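Local coordinates for protein phosphoribosylglycinamide synthetase (Anaerococcus prevotii, PDB 4DIM) that probably acts as an ATP-dependent ligase of the ATP-grasp superfamily, binding ATP and a metal ion, at residues Asp6-Leu11 with Asn71-Ala76; Leu13-Gly18 with Pro39-Pro44; Lys27-His32 with Tyr297-Ala302; Thr33-Met38 with Asn47-Ile52; Ser53-Ser58 with Gln65-Leu70. One frame throughout, in Å; residues are numbered along the deposited sequence.

Contact 1: Asp6-Leu11 with Asn71-Ala76; sequences DNKRLL and NLDGAA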
# COMPACT_ATOMS: atom_id res chain seq x y z
N ASP A 6 26.34 7.58 11.59
CA ASP A 6 26.03 6.19 11.93
C ASP A 6 27.07 5.25 11.28
O ASP A 6 27.74 4.50 12.00
CB ASP A 6 24.57 5.79 11.49
CG ASP A 6 23.69 5.10 12.54
OD1 ASP A 6 24.22 4.28 13.32
OD2 ASP A 6 22.44 5.32 12.51
N ASN A 7 27.18 5.32 9.93
CA ASN A 7 28.03 4.47 9.08
C ASN A 7 27.48 3.03 9.09
O ASN A 7 28.05 2.15 9.74
CB ASN A 7 29.52 4.51 9.49
CG ASN A 7 30.17 5.88 9.44
OD1 ASN A 7 29.97 6.64 8.49
ND2 ASN A 7 31.02 6.19 10.42
N LYS A 8 26.37 2.82 8.38
CA LYS A 8 25.65 1.54 8.25
C LYS A 8 25.06 1.45 6.86
O LYS A 8 24.56 2.46 6.37
CB LYS A 8 24.52 1.46 9.30
CG LYS A 8 24.97 1.15 10.73
CD LYS A 8 24.42 -0.18 11.23
CE LYS A 8 24.45 -0.27 12.74
NZ LYS A 8 23.82 -1.54 13.23
N ARG A 9 25.09 0.27 6.21
CA ARG A 9 24.66 0.11 4.81
C ARG A 9 23.26 -0.49 4.67
O ARG A 9 23.02 -1.61 5.10
CB ARG A 9 25.67 -0.78 4.03
CG ARG A 9 27.10 -0.19 3.99
CD ARG A 9 28.18 -1.18 3.57
NE ARG A 9 27.99 -1.69 2.21
CZ ARG A 9 28.41 -1.10 1.09
NH1 ARG A 9 28.17 -1.65 -0.09
NH2 ARG A 9 29.08 0.05 1.14
N LEU A 10 22.35 0.24 4.01
CA LEU A 10 20.98 -0.21 3.81
C LEU A 10 20.71 -0.28 2.36
O LEU A 10 20.80 0.76 1.72
CB LEU A 10 19.95 0.74 4.49
CG LEU A 10 18.46 0.40 4.30
CD1 LEU A 10 18.06 -0.78 5.09
CD2 LEU A 10 17.58 1.59 4.62
N LEU A 11 20.27 -1.43 1.87
CA LEU A 11 19.87 -1.60 0.47
C LEU A 11 18.40 -1.33 0.41
O LEU A 11 17.62 -1.99 1.11
CB LEU A 11 20.21 -3.01 -0.06
CG LEU A 11 19.49 -3.45 -1.35
CD1 LEU A 11 20.16 -2.86 -2.62
CD2 LEU A 11 19.39 -4.96 -1.42
N ASN A 71 27.71 -6.24 1.43
CA ASN A 71 28.10 -5.80 2.78
C ASN A 71 26.97 -5.07 3.50
O ASN A 71 27.19 -4.08 4.20
CB ASN A 71 29.34 -4.88 2.67
CG ASN A 71 30.55 -5.40 3.34
OD1 ASN A 71 31.24 -6.24 2.79
ND2 ASN A 71 30.87 -4.89 4.53
N LEU A 72 25.76 -5.61 3.40
CA LEU A 72 24.61 -4.95 4.00
C LEU A 72 24.46 -5.16 5.50
O LEU A 72 24.86 -6.18 6.06
CB LEU A 72 23.32 -5.42 3.33
CG LEU A 72 23.29 -5.36 1.81
CD1 LEU A 72 21.99 -5.86 1.33
CD2 LEU A 72 23.59 -3.97 1.30
N ASP A 73 23.85 -4.17 6.15
CA ASP A 73 23.43 -4.20 7.55
C ASP A 73 21.92 -4.45 7.59
O ASP A 73 21.45 -5.09 8.53
CB ASP A 73 23.83 -2.92 8.28
CG ASP A 73 25.32 -2.89 8.51
OD1 ASP A 73 25.82 -3.75 9.26
OD2 ASP A 73 26.00 -2.05 7.87
N GLY A 74 21.20 -3.97 6.57
CA GLY A 74 19.77 -4.20 6.43
C GLY A 74 19.26 -4.01 5.01
O GLY A 74 20.00 -3.64 4.10
N ALA A 75 17.97 -4.25 4.83
CA ALA A 75 17.30 -4.00 3.55
C ALA A 75 15.87 -3.57 3.80
O ALA A 75 15.25 -3.90 4.82
CB ALA A 75 17.36 -5.20 2.63
N ALA A 76 15.39 -2.74 2.90
CA ALA A 76 14.05 -2.21 3.04
C ALA A 76 13.42 -1.98 1.69
O ALA A 76 14.09 -1.88 0.68
CB ALA A 76 14.10 -0.92 3.84
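Arg9 lays the stem of its side chain over the backbone of Asn71, with CD 3.1 Å from Asn71 O and NE 3.5 Å from Asn71 CB; that carbonyl oxygen sits at the edge of the guanidinium, in its plane. Here the first strand of the N-terminal Rossmann-like parallel sheet meets the edge strand 74-76. The bend at chi3 (63°) turns the guanidinium out of the line of the stem, and its NH1 finds Leu70 O and Glu51. Just before strand 74-76, Asp73 grips the backbone: its OD2 takes the N-H of Arg9 at 3.0 Å, almost straight, through the lone pair facing away from OD1, while Asp73 N returns a bond to Arg9 O. Lys8 crosses Asp73 at about a right angle, CD against CG, and carries its ammonium on to Glu308. Further along, the regular parallel pairing takes over, with Leu11 N bonded to Gly74 O at 3.2 Å and Ala76 N bonded to Leu11 O. Side chains alternate between the two faces. Leu11 CB rests against both methyls of Leu72, on the same face as Ala75 and the helix 84-94. On the other face, Leu10 CD1 rests 3.4 Å from Gly74 C.

Contact 2: Leu13-Gly18 with Pro39-Pro44; sequences LGAGRG and PNAHKP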
# COMPACT_ATOMS: atom_id res chain seq x y z
N LEU A 13 15.20 -1.60 -1.83
CA LEU A 13 14.74 -2.25 -3.05
C LEU A 13 13.71 -1.38 -3.72
O LEU A 13 12.62 -1.21 -3.18
CB LEU A 13 14.14 -3.63 -2.76
CG LEU A 13 15.11 -4.73 -2.39
CD1 LEU A 13 15.53 -4.62 -0.92
CD2 LEU A 13 14.51 -6.08 -2.60
N GLY A 14 14.09 -0.79 -4.84
CA GLY A 14 13.26 0.10 -5.63
C GLY A 14 13.74 1.51 -5.47
O GLY A 14 14.22 1.86 -4.40
N ALA A 15 13.62 2.34 -6.54
CA ALA A 15 13.99 3.76 -6.47
C ALA A 15 13.12 4.63 -7.35
O ALA A 15 13.63 5.52 -8.01
CB ALA A 15 15.45 3.95 -6.81
N GLY A 16 11.80 4.45 -7.26
CA GLY A 16 10.81 5.28 -7.94
C GLY A 16 10.48 6.60 -7.23
O GLY A 16 10.81 6.78 -6.06
N ARG A 17 9.80 7.54 -7.92
CA ARG A 17 9.40 8.84 -7.30
C ARG A 17 8.68 8.63 -5.95
O ARG A 17 8.97 9.31 -4.97
CB ARG A 17 8.55 9.73 -8.25
CG ARG A 17 7.04 9.47 -8.25
CD ARG A 17 6.33 10.03 -9.49
NE ARG A 17 4.95 9.54 -9.58
CZ ARG A 17 4.12 9.74 -10.60
NH1 ARG A 17 4.51 10.45 -11.66
NH2 ARG A 17 2.88 9.25 -10.57
N GLY A 18 7.87 7.58 -5.87
CA GLY A 18 7.17 7.25 -4.64
C GLY A 18 8.00 6.61 -3.55
O GLY A 18 7.43 6.12 -2.58
N PRO A 39 18.23 0.05 -14.65
CA PRO A 39 18.87 1.22 -15.28
C PRO A 39 18.21 2.60 -15.11
O PRO A 39 18.86 3.53 -14.64
CB PRO A 39 18.89 0.84 -16.77
CG PRO A 39 18.49 -0.64 -16.83
CD PRO A 39 18.53 -1.16 -15.43
N ASN A 40 16.93 2.73 -15.49
CA ASN A 40 16.22 4.01 -15.47
C ASN A 40 15.26 4.06 -14.27
O ASN A 40 14.26 3.33 -14.21
CB ASN A 40 15.49 4.22 -16.81
CG ASN A 40 16.33 3.88 -18.05
OD1 ASN A 40 15.86 3.18 -18.96
ND2 ASN A 40 17.58 4.36 -18.13
N ALA A 41 15.60 4.92 -13.28
CA ALA A 41 14.84 5.11 -12.04
C ALA A 41 14.74 6.60 -11.69
O ALA A 41 15.20 7.44 -12.47
CB ALA A 41 15.51 4.36 -10.91
N HIS A 42 14.16 6.94 -10.53
CA HIS A 42 14.01 8.34 -10.14
C HIS A 42 15.36 8.99 -9.79
O HIS A 42 16.07 8.45 -8.95
CB HIS A 42 13.06 8.45 -8.95
CG HIS A 42 12.32 9.74 -8.90
ND1 HIS A 42 12.39 10.56 -7.79
CD2 HIS A 42 11.49 10.28 -9.80
CE1 HIS A 42 11.60 11.59 -8.06
NE2 HIS A 42 11.04 11.46 -9.26
N LYS A 43 15.70 10.13 -10.43
CA LYS A 43 16.98 10.84 -10.24
C LYS A 43 17.15 11.37 -8.78
O LYS A 43 18.15 11.00 -8.16
CB LYS A 43 17.14 11.97 -11.28
CG LYS A 43 17.34 11.46 -12.72
CD LYS A 43 17.27 12.59 -13.77
CE LYS A 43 16.68 12.18 -15.11
NZ LYS A 43 17.66 11.49 -15.98
N PRO A 44 16.19 12.13 -8.17
CA PRO A 44 16.36 12.56 -6.76
C PRO A 44 16.61 11.41 -5.75
O PRO A 44 17.32 11.64 -4.77
CB PRO A 44 15.04 13.27 -6.44
CG PRO A 44 14.52 13.71 -7.72
CD PRO A 44 14.97 12.71 -8.75
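His42 presses one face of its ring onto the backbone of Arg17, and this is the tight part of the contact. Segment 13-18 runs from the end of the first strand of the Rossmann-like N-terminal domain into the loop before helix 20-29; Gly16 and Gly18 are consistent with a GxGxxG motif of Rossmann type, whose role here is not established. Arg17 CA stands over the middle of the imidazole, 3.4 Å from its centroid and 6° off the ring normal, which makes a clear CH-pi contact. Arg17 CB lies over the same face, shifted toward NE2 (3.2 Å) and CD2. Pro44 CD lies against the opposite face, set off toward the rim, so both faces of the imidazole are touched. With CG of His42 anti to the backbone N (chi1 -151°), the ring reaches across to the loop while the residue itself sits at the N-cap position of helix 43-48. Its N-H is bonded to Ala15 O at 2.9 Å, tying the start of the helix to the loop. Beside that bond Ala41 CB lies 3.6 Å from Ala15 O, and the two methyls come within 4.1 Å, CB to CB.

The contact slackens toward the surface. Gly16 contributes little more than its carbonyl carbon, near His42 CB. Beyond CB the side chain of Arg17, extended from CG to NE, leads away from the ring: its guanidinium makes a cation-pi contact with Phe357 and a weak hydrogen bond to Ser370 O. Its NE ends up 6.4 Å from His42 NE2.

Contact 3: Lys27-His32 with Tyr297-Ala302; sequences KELGIH and YYKMIA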
# COMPACT_ATOMS: atom_id res chain seq x y z
N LYS A 27 19.37 9.03 4.80
CA LYS A 27 20.43 10.05 4.74
C LYS A 27 20.43 10.87 6.05
O LYS A 27 21.48 10.97 6.68
CB LYS A 27 20.24 10.98 3.52
CG LYS A 27 21.51 11.76 3.16
CD LYS A 27 21.37 12.60 1.88
CE LYS A 27 22.72 13.08 1.38
NZ LYS A 27 22.63 14.40 0.66
N GLU A 28 19.26 11.38 6.50
CA GLU A 28 19.15 12.16 7.75
C GLU A 28 19.73 11.39 8.96
O GLU A 28 20.31 11.99 9.86
CB GLU A 28 17.68 12.56 8.04
CG GLU A 28 17.15 13.70 7.19
CD GLU A 28 15.73 14.12 7.55
OE1 GLU A 28 15.57 15.15 8.25
OE2 GLU A 28 14.78 13.40 7.19
N LEU A 29 19.55 10.06 8.98
CA LEU A 29 20.09 9.18 10.03
C LEU A 29 21.61 8.92 9.91
O LEU A 29 22.18 8.38 10.84
CB LEU A 29 19.39 7.82 9.98
CG LEU A 29 17.94 7.77 10.42
CD1 LEU A 29 17.37 6.42 10.17
CD2 LEU A 29 17.80 8.08 11.88
N GLY A 30 22.21 9.23 8.77
CA GLY A 30 23.62 8.97 8.50
C GLY A 30 23.90 7.59 7.94
O GLY A 30 25.01 7.09 8.11
N ILE A 31 22.93 6.97 7.23
CA ILE A 31 23.04 5.61 6.66
C ILE A 31 23.56 5.71 5.23
O ILE A 31 23.17 6.61 4.50
CB ILE A 31 21.64 4.86 6.72
CG1 ILE A 31 21.18 4.66 8.16
CG2 ILE A 31 21.61 3.51 5.97
CD1 ILE A 31 19.81 4.02 8.26
N HIS A 32 24.37 4.73 4.81
CA HIS A 32 24.92 4.62 3.46
C HIS A 32 23.92 3.85 2.59
O HIS A 32 23.76 2.64 2.74
CB HIS A 32 26.29 3.93 3.50
CG HIS A 32 26.95 3.81 2.17
ND1 HIS A 32 27.94 4.69 1.78
CD2 HIS A 32 26.71 2.94 1.16
CE1 HIS A 32 28.28 4.32 0.56
NE2 HIS A 32 27.55 3.28 0.14
N TYR A 297 8.28 8.15 10.70
CA TYR A 297 7.93 6.79 10.35
C TYR A 297 8.88 6.19 9.33
O TYR A 297 9.23 5.03 9.48
CB TYR A 297 6.50 6.80 9.85
CG TYR A 297 5.88 5.45 9.68
CD1 TYR A 297 5.86 4.54 10.73
CD2 TYR A 297 5.17 5.13 8.53
CE1 TYR A 297 5.19 3.32 10.61
CE2 TYR A 297 4.55 3.90 8.38
CZ TYR A 297 4.54 3.00 9.44
OH TYR A 297 3.86 1.82 9.33
N TYR A 298 9.40 6.97 8.35
CA TYR A 298 10.47 6.43 7.49
C TYR A 298 11.69 6.12 8.29
O TYR A 298 12.45 5.26 7.87
CB TYR A 298 10.87 7.37 6.38
CG TYR A 298 9.82 7.57 5.29
CD1 TYR A 298 9.51 6.55 4.40
CD2 TYR A 298 9.18 8.80 5.13
CE1 TYR A 298 8.57 6.75 3.38
CE2 TYR A 298 8.22 9.00 4.14
CZ TYR A 298 7.98 8.00 3.22
OH TYR A 298 7.15 8.29 2.17
N LYS A 299 11.93 6.82 9.40
CA LYS A 299 13.08 6.59 10.27
C LYS A 299 12.88 5.34 11.07
O LYS A 299 13.84 4.64 11.30
CB LYS A 299 13.35 7.78 11.21
CG LYS A 299 14.01 8.92 10.47
CD LYS A 299 14.47 9.99 11.38
CE LYS A 299 15.12 11.09 10.57
NZ LYS A 299 15.50 12.24 11.41
N MSE A 300 11.63 5.03 11.44
CA MSE A 300 11.27 3.80 12.16
C MSE A 300 11.47 2.62 11.24
O MSE A 300 12.02 1.60 11.65
CB MSE A 300 9.80 3.83 12.66
CG MSE A 300 9.59 4.73 13.85
SE MSE A 300 7.77 5.12 14.24
CE MSE A 300 7.26 3.30 14.66
N ILE A 301 11.11 2.81 9.95
CA ILE A 301 11.29 1.76 8.93
C ILE A 301 12.78 1.49 8.69
O ILE A 301 13.21 0.34 8.72
CB ILE A 301 10.56 2.15 7.64
CG1 ILE A 301 9.04 2.11 7.87
CG2 ILE A 301 10.97 1.24 6.48
CD1 ILE A 301 8.24 2.74 6.77
N ALA A 302 13.55 2.54 8.43
CA ALA A 302 14.99 2.44 8.12
C ALA A 302 15.80 1.93 9.28
O ALA A 302 16.68 1.11 9.08
CB ALA A 302 15.53 3.81 7.70
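Lys299 lays its aliphatic chain across Leu29, where helix 20-29 of the Rossmann-like N-terminal domain packs against helix 297-305, far along the chain. Lys299 and Leu29 contribute most of the buried surface, and Ala302 follows one helical turn on from Lys299. The lysine is fully extended beyond CG, and the two side chains meet at a slant, Leu29 CD2 lying 3.9 Å from Lys299 CD. Further out, CE passes 3.9 Å from Glu28 CB, the glutamate crossing the lysine at about a right angle. The opposite charges lie beyond salt-bridge range, Glu28 OE1 to Lys299 NZ 4.3 Å, and any attraction is probably modest; the ammonium's salt bridge is with Glu296.

Leu29 uses both branches. With CG beside its backbone N (chi1 -70°), CD2 goes to the lysine and CD1 to the methyl of Ala302, CB, at 4.0 Å. Phe313 also packs on Leu29 and Lys299. The helix then ends in a Schellman motif at Gly30, whose positive phi turns the chain and lets Ile31 come at Ala302 as well. No hydrogen bond joins the two segments, so the join is one of hydrocarbon packing. The second contact on the alanine is Ile31 CD1, 4.3 Å from Ala302 CB.

Contact 4: Thr33-Met38 with Asn47-Ile52; sequences TIAGTM and NLADEI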
# COMPACT_ATOMS: atom_id res chain seq x y z
N THR A 33 23.22 4.54 1.70
CA THR A 33 22.18 3.86 0.94
C THR A 33 22.71 3.29 -0.37
O THR A 33 23.64 3.81 -1.00
CB THR A 33 20.96 4.77 0.76
OG1 THR A 33 21.35 6.01 0.19
CG2 THR A 33 20.26 5.03 2.06
N ILE A 34 22.12 2.16 -0.74
CA ILE A 34 22.38 1.44 -1.95
C ILE A 34 21.04 1.31 -2.62
O ILE A 34 20.15 0.68 -2.06
CB ILE A 34 23.04 0.07 -1.65
CG1 ILE A 34 24.38 0.23 -0.93
CG2 ILE A 34 23.21 -0.75 -2.94
CD1 ILE A 34 24.48 -0.58 0.21
N ALA A 35 20.88 1.94 -3.79
CA ALA A 35 19.67 1.84 -4.58
C ALA A 35 19.65 0.52 -5.37
O ALA A 35 20.44 0.37 -6.31
CB ALA A 35 19.59 3.01 -5.55
N GLY A 36 18.80 -0.42 -4.95
CA GLY A 36 18.60 -1.69 -5.66
C GLY A 36 17.60 -1.42 -6.77
O GLY A 36 16.41 -1.30 -6.50
N THR A 37 18.07 -1.22 -8.02
CA THR A 37 17.15 -0.79 -9.06
C THR A 37 17.54 -1.24 -10.48
O THR A 37 18.49 -1.99 -10.69
CB THR A 37 17.04 0.75 -8.99
OG1 THR A 37 16.10 1.21 -9.96
CG2 THR A 37 18.40 1.47 -9.21
N MSE A 38 16.74 -0.80 -11.45
CA MSE A 38 16.89 -1.09 -12.86
C MSE A 38 17.52 0.17 -13.51
O MSE A 38 17.40 1.26 -12.94
CB MSE A 38 15.48 -1.44 -13.42
CG MSE A 38 15.38 -2.66 -14.35
SE MSE A 38 16.32 -4.28 -13.81
CE MSE A 38 16.44 -5.20 -15.56
N ASN A 47 20.18 10.58 -6.44
CA ASN A 47 21.03 11.66 -5.95
C ASN A 47 21.07 11.62 -4.41
O ASN A 47 22.01 12.15 -3.82
CB ASN A 47 20.56 13.00 -6.51
CG ASN A 47 20.80 13.09 -8.02
OD1 ASN A 47 21.91 12.83 -8.52
ND2 ASN A 47 19.78 13.46 -8.79
N LEU A 48 20.10 10.95 -3.76
CA LEU A 48 20.11 10.70 -2.31
C LEU A 48 20.95 9.46 -2.03
O LEU A 48 21.60 9.40 -0.98
CB LEU A 48 18.70 10.50 -1.71
CG LEU A 48 17.85 11.74 -1.44
CD1 LEU A 48 16.35 11.37 -1.30
CD2 LEU A 48 18.35 12.47 -0.18
N ALA A 49 20.90 8.45 -2.94
CA ALA A 49 21.66 7.19 -2.77
C ALA A 49 23.15 7.37 -2.91
O ALA A 49 23.60 8.08 -3.82
CB ALA A 49 21.19 6.13 -3.75
N ASP A 50 23.91 6.72 -2.03
CA ASP A 50 25.37 6.74 -2.07
C ASP A 50 25.89 5.74 -3.15
O ASP A 50 26.90 6.01 -3.80
CB ASP A 50 25.97 6.38 -0.69
CG ASP A 50 25.61 7.34 0.43
OD1 ASP A 50 24.47 7.82 0.45
OD2 ASP A 50 26.47 7.56 1.32
N GLU A 51 25.19 4.60 -3.32
CA GLU A 51 25.52 3.54 -4.26
C GLU A 51 24.29 3.13 -5.10
O GLU A 51 23.16 3.40 -4.69
CB GLU A 51 26.00 2.30 -3.47
CG GLU A 51 27.18 1.55 -4.03
CD GLU A 51 27.84 0.71 -2.95
OE1 GLU A 51 28.29 1.29 -1.95
OE2 GLU A 51 27.85 -0.54 -3.09
N ILE A 52 24.52 2.48 -6.26
CA ILE A 52 23.48 1.94 -7.13
C ILE A 52 23.88 0.55 -7.46
O ILE A 52 25.01 0.36 -7.88
CB ILE A 52 23.23 2.75 -8.42
CG1 ILE A 52 23.00 4.25 -8.08
CG2 ILE A 52 22.03 2.14 -9.21
CD1 ILE A 52 22.76 5.15 -9.22
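Thr33 and Glu51 begin the backbone bonding: Glu51 N is held by Thr33 O at 2.9 Å. Asp50 N adds two weak bonds, one to the same oxygen and one to Thr33 OG1 at 3.5 Å. The hydroxyl faces the loop at Ala49 and Asp50 because chi1 (53°) sets OG1 between the backbone N and the carbonyl carbon, close by Ala49 CA. Two residues on, Ala35 N reaches Glu51 O at 2.9 Å along a nearly straight N-H line (172°). The CA-H groups of Ile34 and Ile52 point at Glu51 O and Ala35 O, as parallel strands allow.

The pairing closes a beta-alpha-beta unit of the Rossmann-like sheet, in which strand 32-37 leads through helix 43-48 to strand 51-54, an outermost strand of the sheet.

Apolar contacts fall on both faces. Ile34 and Glu51 lie side by side on one, pointing the same way, with Ile34 CG1 3.7 Å from Glu51 CB; the carboxylate goes on to His32 through OE1 and to Arg9 through OE2. The other face carries Ala35 and Ile52. There Ala35 CB meets Ala49 CB at 3.9 Å, and Leu46 of the connecting helix packs over Ala35 and Ile52. Near the end of the strand, Thr37 CG2 and Ile52 CG2 touch at 3.7 Å.

Contact 5: Ser53-Ser58 with Gln65-Leu70; sequences SYMDIS and QKVKDL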
# COMPACT_ATOMS: atom_id res chain seq x y z
N SER A 53 22.97 -0.41 -7.26
CA SER A 53 23.20 -1.83 -7.56
C SER A 53 22.12 -2.23 -8.52
O SER A 53 20.94 -2.10 -8.21
CB SER A 53 23.18 -2.68 -6.29
OG SER A 53 23.69 -3.98 -6.56
N TYR A 54 22.51 -2.56 -9.74
CA TYR A 54 21.55 -2.85 -10.77
C TYR A 54 21.03 -4.26 -10.58
O TYR A 54 21.81 -5.21 -10.50
CB TYR A 54 22.16 -2.62 -12.15
CG TYR A 54 22.37 -1.15 -12.49
CD1 TYR A 54 23.60 -0.70 -12.95
CD2 TYR A 54 21.32 -0.25 -12.46
CE1 TYR A 54 23.78 0.63 -13.34
CE2 TYR A 54 21.49 1.08 -12.83
CZ TYR A 54 22.73 1.52 -13.27
OH TYR A 54 22.91 2.83 -13.66
N MSE A 55 19.70 -4.39 -10.40
CA MSE A 55 19.07 -5.68 -10.15
C MSE A 55 17.60 -5.61 -10.41
O MSE A 55 17.00 -4.56 -10.18
CB MSE A 55 19.29 -6.11 -8.67
CG MSE A 55 18.81 -5.06 -7.62
SE MSE A 55 18.99 -5.61 -5.79
CE MSE A 55 20.84 -5.82 -5.66
N ASP A 56 17.01 -6.72 -10.85
CA ASP A 56 15.56 -6.86 -10.97
C ASP A 56 15.10 -7.38 -9.60
O ASP A 56 15.37 -8.53 -9.20
CB ASP A 56 15.15 -7.78 -12.14
CG ASP A 56 13.66 -8.05 -12.17
OD1 ASP A 56 12.86 -7.14 -11.76
OD2 ASP A 56 13.28 -9.18 -12.58
N ILE A 57 14.45 -6.47 -8.85
CA ILE A 57 14.01 -6.69 -7.48
C ILE A 57 12.80 -7.65 -7.38
O ILE A 57 12.51 -8.17 -6.30
CB ILE A 57 13.72 -5.34 -6.77
CG1 ILE A 57 12.42 -4.64 -7.30
CG2 ILE A 57 14.98 -4.43 -6.82
CD1 ILE A 57 12.02 -3.38 -6.48
N SER A 58 12.11 -7.89 -8.49
CA SER A 58 11.01 -8.83 -8.55
C SER A 58 11.51 -10.28 -8.70
O SER A 58 10.70 -11.21 -8.70
CB SER A 58 10.10 -8.47 -9.72
OG SER A 58 10.77 -8.72 -10.95
N GLN A 65 21.56 -13.61 -4.96
CA GLN A 65 22.92 -13.74 -5.44
C GLN A 65 23.65 -12.40 -5.37
O GLN A 65 24.78 -12.33 -4.87
CB GLN A 65 22.94 -14.26 -6.91
CG GLN A 65 23.01 -15.80 -7.08
CD GLN A 65 22.27 -16.63 -6.05
OE1 GLN A 65 21.05 -16.84 -6.12
NE2 GLN A 65 23.01 -17.16 -5.07
N LYS A 66 23.02 -11.35 -5.85
CA LYS A 66 23.62 -10.02 -5.93
C LYS A 66 23.95 -9.37 -4.56
O LYS A 66 24.83 -8.52 -4.55
CB LYS A 66 22.72 -9.08 -6.77
CG LYS A 66 22.78 -9.40 -8.27
CD LYS A 66 21.94 -8.45 -9.12
CE LYS A 66 21.99 -8.75 -10.61
NZ LYS A 66 23.22 -8.23 -11.27
N VAL A 67 23.31 -9.79 -3.43
CA VAL A 67 23.48 -9.16 -2.10
C VAL A 67 24.60 -9.77 -1.25
O VAL A 67 24.94 -9.22 -0.20
CB VAL A 67 22.17 -9.17 -1.29
CG1 VAL A 67 21.08 -8.42 -2.04
CG2 VAL A 67 21.71 -10.59 -0.92
N LYS A 68 25.13 -10.90 -1.66
CA LYS A 68 26.18 -11.55 -0.88
C LYS A 68 27.44 -10.69 -0.80
O LYS A 68 28.08 -10.63 0.27
CB LYS A 68 26.50 -12.95 -1.45
CG LYS A 68 25.70 -14.08 -0.74
CD LYS A 68 26.24 -14.43 0.69
CE LYS A 68 25.37 -15.43 1.43
NZ LYS A 68 25.58 -15.41 2.90
N ASP A 69 27.76 -9.95 -1.89
CA ASP A 69 28.94 -9.09 -1.93
C ASP A 69 28.58 -7.60 -1.71
O ASP A 69 29.45 -6.76 -1.91
CB ASP A 69 29.68 -9.29 -3.25
CG ASP A 69 30.17 -10.73 -3.46
OD1 ASP A 69 31.27 -11.08 -2.94
OD2 ASP A 69 29.46 -11.50 -4.15
N LEU A 70 27.37 -7.25 -1.19
CA LEU A 70 27.01 -5.85 -0.95
C LEU A 70 27.24 -5.37 0.51
O LEU A 70 27.05 -4.18 0.78
CB LEU A 70 25.56 -5.55 -1.38
CG LEU A 70 25.31 -5.59 -2.92
CD1 LEU A 70 23.88 -5.28 -3.22
CD2 LEU A 70 26.25 -4.64 -3.70
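Met55, modelled as selenomethionine, starts with CG set between its backbone N and carbonyl carbon (chi1 55°) and bends again at chi3 (62°), which swings CE in toward Lys66 and Leu70. Lys66 runs the other way: its chain is straight as far as CE, then turns at chi4 (-80°). The two side chains slide past each other in opposite directions, with Met55 CB 3.6 Å from Lys66 CD at one end and Met55 CE 3.9 Å from Lys66 CB at the other. Leu70 meets Met55 tip to tip, CE to CD1 3.9 Å, and Val67 comes near the same methyl. The CD1 of Leu70 also lies 3.6 Å from Ser53 OG.

This joins the end of strand 51-54 in the Rossmann-like sheet to the last part of helix 60-66 and the type I turn from Val67 to Leu70, which brings the leucine round to face the strand. Val67 packs on helix 84-94 as well. The one polar link is weak, Lys66 NZ to Tyr54 O at 3.4 Å. The chemistry is therefore chiefly apolar: the methylenes of an exposed lysine shield a buried methionine, while the lysine ammonium lies beside the carbonyl of Tyr54 in a weak bond.

From the N terminus, strand 9-13 opens contact 1, which closes only at strand 74-76 and encloses contacts 2, 4 and 5. Contact 2 begins in the loop after that first strand and closes at the start of helix 43-48. It crosses contact 4, which opens on strand 32-37 and closes on strand 51-54. Contact 5 follows in series, tying the end of that strand to the last part of helix 60-66. Contact 3 opens at the end of helix 20-29 and closes at helix 297-305; it crosses contacts 1 and 2 and encloses 4 and 5. Contacts 1 and 4 join neighbouring strands of one parallel sheet, while contact 3 brings in a distant helix.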